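Long-range contacts in tyrosinase (Burkholderia thailandensis, PDB 5ZRD), which catalyses, as a dicopper tyrosinase, the oxygen-dependent ortho-hydroxylation of monophenols to catechols and probably their further oxidation to quinones: residues 426-431 with 485-490; 446-451 with 500-505. All blocks are in the same frame, centred on the assembly; numbering follows the deposited sequence.

Contact 1: residues 426-431 with 485-490; sequences KLTVTG and VAHFPL
An antiparallel strand pair, in which an outer strand of a three-stranded sheet, 485-489, meets the central strand, 426-430, is formed where T428, L427 and V429 face H487, F488 and A486. L427 and F488 make one hydrogen-bonded pair, with L427 N to F488 O at 2.8 Å and F488 N returning to L427 O at 2.9 Å. V429 and A486 make the next; V429 N reaches A486 O almost head-on, with a C=O...N angle of 167°. Between them lies the non-hydrogen-bonded pair T428 and H487, whose side chains run alongside each other on the same face of the sheet. The hydroxyl OG1 of T428 meets the imidazole at its edge and shares a hydrogen bond of 3.3 Å with H487 ND1, while H487 NE2 is bonded to the carbonyl of S260 in helix 256-265. K426 leans over the same face, its ammonium held by the carbonyls of N263, N266 and G268. On the other face V429 CG2, standing anti to its own carbonyl carbon, comes to the edge of the F488 ring, 3.7 Å from F488 CE2. L490 CG packs 4.2 Å from L427 CB. The two bonds of H487 would hold its ring's rotation. In this pair the side with K426, T428 and H487 is largely polar and faces helix 256-265, whereas that with L427, V429 and F488 is apolar, L427 meeting L461 of strand 456-466.

Contact 2: residues 446-451 with 500-505; sequences YASVTD and KAKFRV
Y446 and R504 face each other as a hydrogen-bonded pair of an antiparallel strand pairing, formed here by neighbouring strands 441-450 and 502-509 of a mixed β-sheet. Y446 N donates to R504 O at 2.9 Å, and R504 N answers to Y446 O. Two residues on, S448 and K502 repeat the pattern, S448 O accepting from K502 N at 2.8 Å. Above the first pair the guanidinium of R504 makes an offset (parallel-displaced) stack of cation-pi type with the Y446 ring, planes 11° apart and centres 4.6 Å apart. It lies over the CG-CD2 side of the ring, with R504 NH2 3.6 Å from Y446 CG. The R504 chain first rises between its own backbone N and carbonyl carbon (chi1 68°), then bends at chi3 to bring the group across the tyrosine. On the opposite face A447 CB touches F503 CE1 at 3.6 Å; A501 CB is a further neighbour of A447 CB. Beside S448, the K502 chain, bent at several bonds, curls back toward the partner strand, where its ammonium NZ donates to T450 OG1 at 2.9 Å and, weakly, to S448 O at 3.3 Å.

Further out, both members of the stack are held from outside. The Y446 hydroxyl is bonded to G291 O and E506, and R504 NH1 to the carbonyl of D292, while R504 NH2 forms a salt bridge with OE2 of E458 on strand 456-466.

Overall arrangement
Both contacts pair antiparallel strands, but in two different sheets: contact 1 in the three-stranded one, contact 2 in the mixed one, with centres about 14 Å apart. Their segments alternate along the chain, and the sheets meet through apolar side chains: L490 CD2 lies 3.6 Å from F503 CE1, L427 CD1 3.8 Å from F503 CE2, and V429 CG1 3.8 Å from V505 CG1. Contact 1 is the more buried, its polar face partly covered by helix 256-265 and by R344 of the second subunit, and its polar side chains turn largely to backbone carbonyls. Contact 2, only partly buried, is dressed with long charged side chains. Both lie away from the copper site.

Contact 1: residues 426-431 with 485-490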
loop_
_atom_site.group_PDB
_atom_site.type_symbol
_atom_site.label_atom_id
_atom_site.label_comp_id
_atom_site.label_asym_id
_atom_site.label_seq_id
_atom_site.Cartn_x
_atom_site.Cartn_y
_atom_site.Cartn_z
ATOM N N LYS A 426 -28.762 0.076 -37.019
ATOM C CA LYS A 426 -27.730 0.768 -36.308
ATOM C C LYS A 426 -26.430 -0.020 -36.355
ATOM O O LYS A 426 -26.452 -1.224 -36.420
ATOM C CB LYS A 426 -28.184 1.109 -34.888
ATOM C CG LYS A 426 -28.193 -0.008 -33.863
ATOM C CD LYS A 426 -28.592 0.490 -32.469
ATOM C CE LYS A 426 -29.473 -0.510 -31.767
ATOM N NZ LYS A 426 -30.221 0.085 -30.638
ATOM N N LEU A 427 -25.323 0.727 -36.297
ATOM C CA LEU A 427 -23.963 0.181 -36.269
ATOM C C LEU A 427 -23.457 0.163 -34.824
ATOM O O LEU A 427 -23.461 1.198 -34.161
ATOM C CB LEU A 427 -23.047 1.076 -37.116
ATOM C CG LEU A 427 -21.625 0.554 -37.299
ATOM C CD1 LEU A 427 -21.595 -0.700 -38.163
ATOM C CD2 LEU A 427 -20.724 1.612 -37.920
ATOM N N THR A 428 -22.976 -0.982 -34.360
ATOM C CA THR A 428 -22.326 -1.058 -33.095
ATOM C C THR A 428 -20.823 -1.226 -33.362
ATOM O O THR A 428 -20.405 -2.120 -34.083
ATOM C CB THR A 428 -22.894 -2.206 -32.239
ATOM O OG1 THR A 428 -24.304 -2.085 -32.006
ATOM C CG2 THR A 428 -22.198 -2.300 -30.896
ATOM N N VAL A 429 -20.031 -0.354 -32.771
ATOM C CA VAL A 429 -18.592 -0.391 -32.894
ATOM C C VAL A 429 -18.019 -0.834 -31.549
ATOM O O VAL A 429 -18.286 -0.206 -30.532
ATOM C CB VAL A 429 -17.976 0.960 -33.323
ATOM C CG1 VAL A 429 -16.473 0.825 -33.558
ATOM C CG2 VAL A 429 -18.648 1.525 -34.566
ATOM N N THR A 430 -17.233 -1.906 -31.588
ATOM C CA THR A 430 -16.508 -2.392 -30.416
ATOM C C THR A 430 -15.045 -2.630 -30.794
ATOM O O THR A 430 -14.732 -3.516 -31.538
ATOM C CB THR A 430 -17.163 -3.640 -29.802
ATOM O OG1 THR A 430 -17.258 -4.711 -30.741
ATOM C CG2 THR A 430 -18.544 -3.347 -29.252
ATOM N N GLY A 431 -14.176 -1.765 -30.317
ATOM C CA GLY A 431 -12.773 -2.091 -30.144
ATOM C C GLY A 431 -12.479 -2.132 -28.663
ATOM O O GLY A 431 -11.716 -1.310 -28.165
ATOM N N VAL A 485 -17.335 1.123 -26.766
ATOM C CA VAL A 485 -18.578 0.684 -27.408
ATOM C C VAL A 485 -19.331 1.937 -27.860
ATOM O O VAL A 485 -19.508 2.829 -27.092
ATOM C CB VAL A 485 -19.422 -0.224 -26.492
ATOM C CG1 VAL A 485 -19.419 0.270 -25.073
ATOM C CG2 VAL A 485 -20.840 -0.367 -26.995
ATOM N N ALA A 486 -19.684 2.015 -29.135
ATOM C CA ALA A 486 -20.300 3.209 -29.682
ATOM C C ALA A 486 -21.359 2.773 -30.691
ATOM O O ALA A 486 -21.121 1.811 -31.412
ATOM C CB ALA A 486 -19.259 4.091 -30.331
ATOM N N HIS A 487 -22.507 3.450 -30.719
ATOM C CA HIS A 487 -23.525 3.144 -31.695
ATOM C C HIS A 487 -23.707 4.326 -32.648
ATOM O O HIS A 487 -23.551 5.478 -32.246
ATOM C CB HIS A 487 -24.872 2.845 -31.047
ATOM C CG HIS A 487 -24.803 1.880 -29.924
ATOM N ND1 HIS A 487 -24.926 0.519 -30.120
ATOM C CD2 HIS A 487 -24.632 2.069 -28.602
ATOM C CE1 HIS A 487 -24.856 -0.087 -28.939
ATOM N NE2 HIS A 487 -24.660 0.848 -28.004
ATOM N N PHE A 488 -24.078 4.019 -33.899
ATOM C CA PHE A 488 -24.292 5.062 -34.904
ATOM C C PHE A 488 -25.494 4.667 -35.739
ATOM O O PHE A 488 -25.667 3.498 -36.038
ATOM C CB PHE A 488 -23.063 5.285 -35.787
ATOM C CG PHE A 488 -21.795 5.654 -35.051
ATOM C CD1 PHE A 488 -21.471 6.974 -34.791
ATOM C CD2 PHE A 488 -20.911 4.683 -34.636
ATOM C CE1 PHE A 488 -20.300 7.312 -34.135
ATOM C CE2 PHE A 488 -19.747 5.020 -33.957
ATOM C CZ PHE A 488 -19.447 6.333 -33.693
ATOM N N PRO A 489 -26.343 5.644 -36.061
ATOM C CA PRO A 489 -27.354 5.365 -37.074
ATOM C C PRO A 489 -26.678 5.076 -38.425
ATOM O O PRO A 489 -25.592 5.583 -38.708
ATOM C CB PRO A 489 -28.211 6.639 -37.114
ATOM C CG PRO A 489 -27.215 7.730 -36.771
ATOM C CD PRO A 489 -26.325 7.074 -35.736
ATOM N N LEU A 490 -27.337 4.258 -39.223
ATOM C CA LEU A 490 -26.984 4.018 -40.645
ATOM C C LEU A 490 -27.985 4.739 -41.568
ATOM O O LEU A 490 -28.039 4.465 -42.763
ATOM C CB LEU A 490 -26.971 2.502 -40.890
ATOM C CG LEU A 490 -25.793 1.756 -40.254
ATOM C CD1 LEU A 490 -26.107 0.290 -40.051
ATOM C CD2 LEU A 490 -24.541 1.912 -41.099
#

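Contact 2: residues 446-451 with 500-505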
loop_
_atom_site.group_PDB
_atom_site.type_symbol
_atom_site.label_atom_id
_atom_site.label_comp_id
_atom_site.label_asym_id
_atom_site.label_seq_id
_atom_site.Cartn_x
_atom_site.Cartn_y
_atom_site.Cartn_z
ATOM N N TYR A 446 -17.657 6.103 -40.523
ATOM C CA TYR A 446 -17.878 6.192 -41.963
ATOM C C TYR A 446 -18.223 4.815 -42.547
ATOM O O TYR A 446 -17.762 3.761 -42.091
ATOM C CB TYR A 446 -16.634 6.735 -42.674
ATOM C CG TYR A 446 -16.256 8.119 -42.240
ATOM C CD1 TYR A 446 -16.791 9.237 -42.848
ATOM C CD2 TYR A 446 -15.411 8.316 -41.165
ATOM C CE1 TYR A 446 -16.461 10.523 -42.433
ATOM C CE2 TYR A 446 -15.073 9.590 -40.732
ATOM C CZ TYR A 446 -15.599 10.701 -41.365
ATOM O OH TYR A 446 -15.273 11.955 -40.931
ATOM N N ALA A 447 -19.017 4.845 -43.601
ATOM C CA ALA A 447 -19.251 3.656 -44.432
ATOM C C ALA A 447 -18.880 3.990 -45.892
ATOM O O ALA A 447 -19.282 5.039 -46.454
ATOM C CB ALA A 447 -20.691 3.190 -44.286
ATOM N N SER A 448 -18.073 3.141 -46.501
ATOM C CA SER A 448 -17.800 3.339 -47.919
ATOM C C SER A 448 -18.261 2.111 -48.723
ATOM O O SER A 448 -18.100 0.947 -48.282
ATOM C CB SER A 448 -16.359 3.667 -48.162
ATOM O OG SER A 448 -15.556 2.571 -47.800
ATOM N N VAL A 449 -18.890 2.410 -49.870
ATOM C CA VAL A 449 -19.351 1.393 -50.792
ATOM C C VAL A 449 -18.796 1.692 -52.192
ATOM O O VAL A 449 -18.920 2.789 -52.733
ATOM C CB VAL A 449 -20.884 1.195 -50.767
ATOM C CG1 VAL A 449 -21.629 2.219 -49.926
ATOM C CG2 VAL A 449 -21.487 1.079 -52.155
ATOM N N THR A 450 -18.155 0.664 -52.729
ATOM C CA THR A 450 -17.570 0.633 -54.042
ATOM C C THR A 450 -18.540 -0.096 -54.978
ATOM O O THR A 450 -18.691 -1.301 -54.862
ATOM C CB THR A 450 -16.213 -0.072 -53.957
ATOM O OG1 THR A 450 -15.463 0.610 -52.956
ATOM C CG2 THR A 450 -15.439 -0.074 -55.254
ATOM N N ASP A 451 -19.220 0.646 -55.858
ATOM C CA ASP A 451 -20.088 0.068 -56.918
ATOM C C ASP A 451 -19.237 -0.721 -57.963
ATOM O O ASP A 451 -18.049 -0.998 -57.737
ATOM C CB ASP A 451 -20.953 1.174 -57.590
ATOM C CG ASP A 451 -20.109 2.174 -58.466
ATOM O OD1 ASP A 451 -18.914 1.931 -58.779
ATOM O OD2 ASP A 451 -20.652 3.228 -58.844
ATOM N N LYS A 500 -23.091 -3.886 -48.461
ATOM C CA LYS A 500 -21.917 -3.703 -49.286
ATOM C C LYS A 500 -20.914 -2.747 -48.620
ATOM O O LYS A 500 -19.925 -2.360 -49.256
ATOM C CB LYS A 500 -22.302 -3.066 -50.616
ATOM C CG LYS A 500 -23.466 -3.709 -51.349
ATOM C CD LYS A 500 -23.727 -2.964 -52.628
ATOM C CE LYS A 500 -24.986 -3.371 -53.351
ATOM N NZ LYS A 500 -25.529 -2.201 -54.078
ATOM N N ALA A 501 -21.157 -2.351 -47.370
ATOM C CA ALA A 501 -20.407 -1.237 -46.756
ATOM C C ALA A 501 -19.153 -1.753 -46.055
ATOM O O ALA A 501 -19.153 -2.853 -45.465
ATOM C CB ALA A 501 -21.284 -0.480 -45.792
ATOM N N LYS A 502 -18.074 -0.982 -46.223
ATOM C CA LYS A 502 -16.856 -1.171 -45.443
ATOM C C LYS A 502 -16.804 -0.014 -44.446
ATOM O O LYS A 502 -16.881 1.148 -44.835
ATOM C CB LYS A 502 -15.621 -1.262 -46.342
ATOM C CG LYS A 502 -15.561 -2.516 -47.223
ATOM C CD LYS A 502 -15.096 -2.249 -48.669
ATOM C CE LYS A 502 -16.189 -1.736 -49.597
ATOM N NZ LYS A 502 -15.820 -0.455 -50.258
ATOM N N PHE A 503 -16.814 -0.373 -43.170
ATOM C CA PHE A 503 -16.914 0.602 -42.105
ATOM C C PHE A 503 -15.515 0.949 -41.586
ATOM O O PHE A 503 -14.635 0.117 -41.559
ATOM C CB PHE A 503 -17.796 0.091 -40.959
ATOM C CG PHE A 503 -19.203 -0.230 -41.361
ATOM C CD1 PHE A 503 -20.080 0.783 -41.710
ATOM C CD2 PHE A 503 -19.646 -1.545 -41.379
ATOM C CE1 PHE A 503 -21.373 0.485 -42.083
ATOM C CE2 PHE A 503 -20.941 -1.845 -41.756
ATOM C CZ PHE A 503 -21.805 -0.828 -42.103
ATOM N N ARG A 504 -15.366 2.182 -41.110
ATOM C CA ARG A 504 -14.170 2.573 -40.378
ATOM C C ARG A 504 -14.548 3.643 -39.345
ATOM O O ARG A 504 -15.548 4.338 -39.494
ATOM C CB ARG A 504 -13.111 3.092 -41.361
ATOM C CG ARG A 504 -13.515 4.405 -42.005
ATOM C CD ARG A 504 -12.632 4.789 -43.177
ATOM N NE ARG A 504 -11.793 5.902 -42.803
ATOM C CZ ARG A 504 -12.100 7.174 -43.009
ATOM N NH1 ARG A 504 -11.415 8.120 -42.384
ATOM N NH2 ARG A 504 -13.092 7.488 -43.824
ATOM N N VAL A 505 -13.709 3.798 -38.323
ATOM C CA VAL A 505 -13.850 4.893 -37.381
ATOM C C VAL A 505 -12.559 5.713 -37.426
ATOM O O VAL A 505 -11.509 5.162 -37.395
ATOM C CB VAL A 505 -14.114 4.399 -35.946
ATOM C CG1 VAL A 505 -15.449 3.706 -35.816
ATOM C CG2 VAL A 505 -13.002 3.493 -35.450
#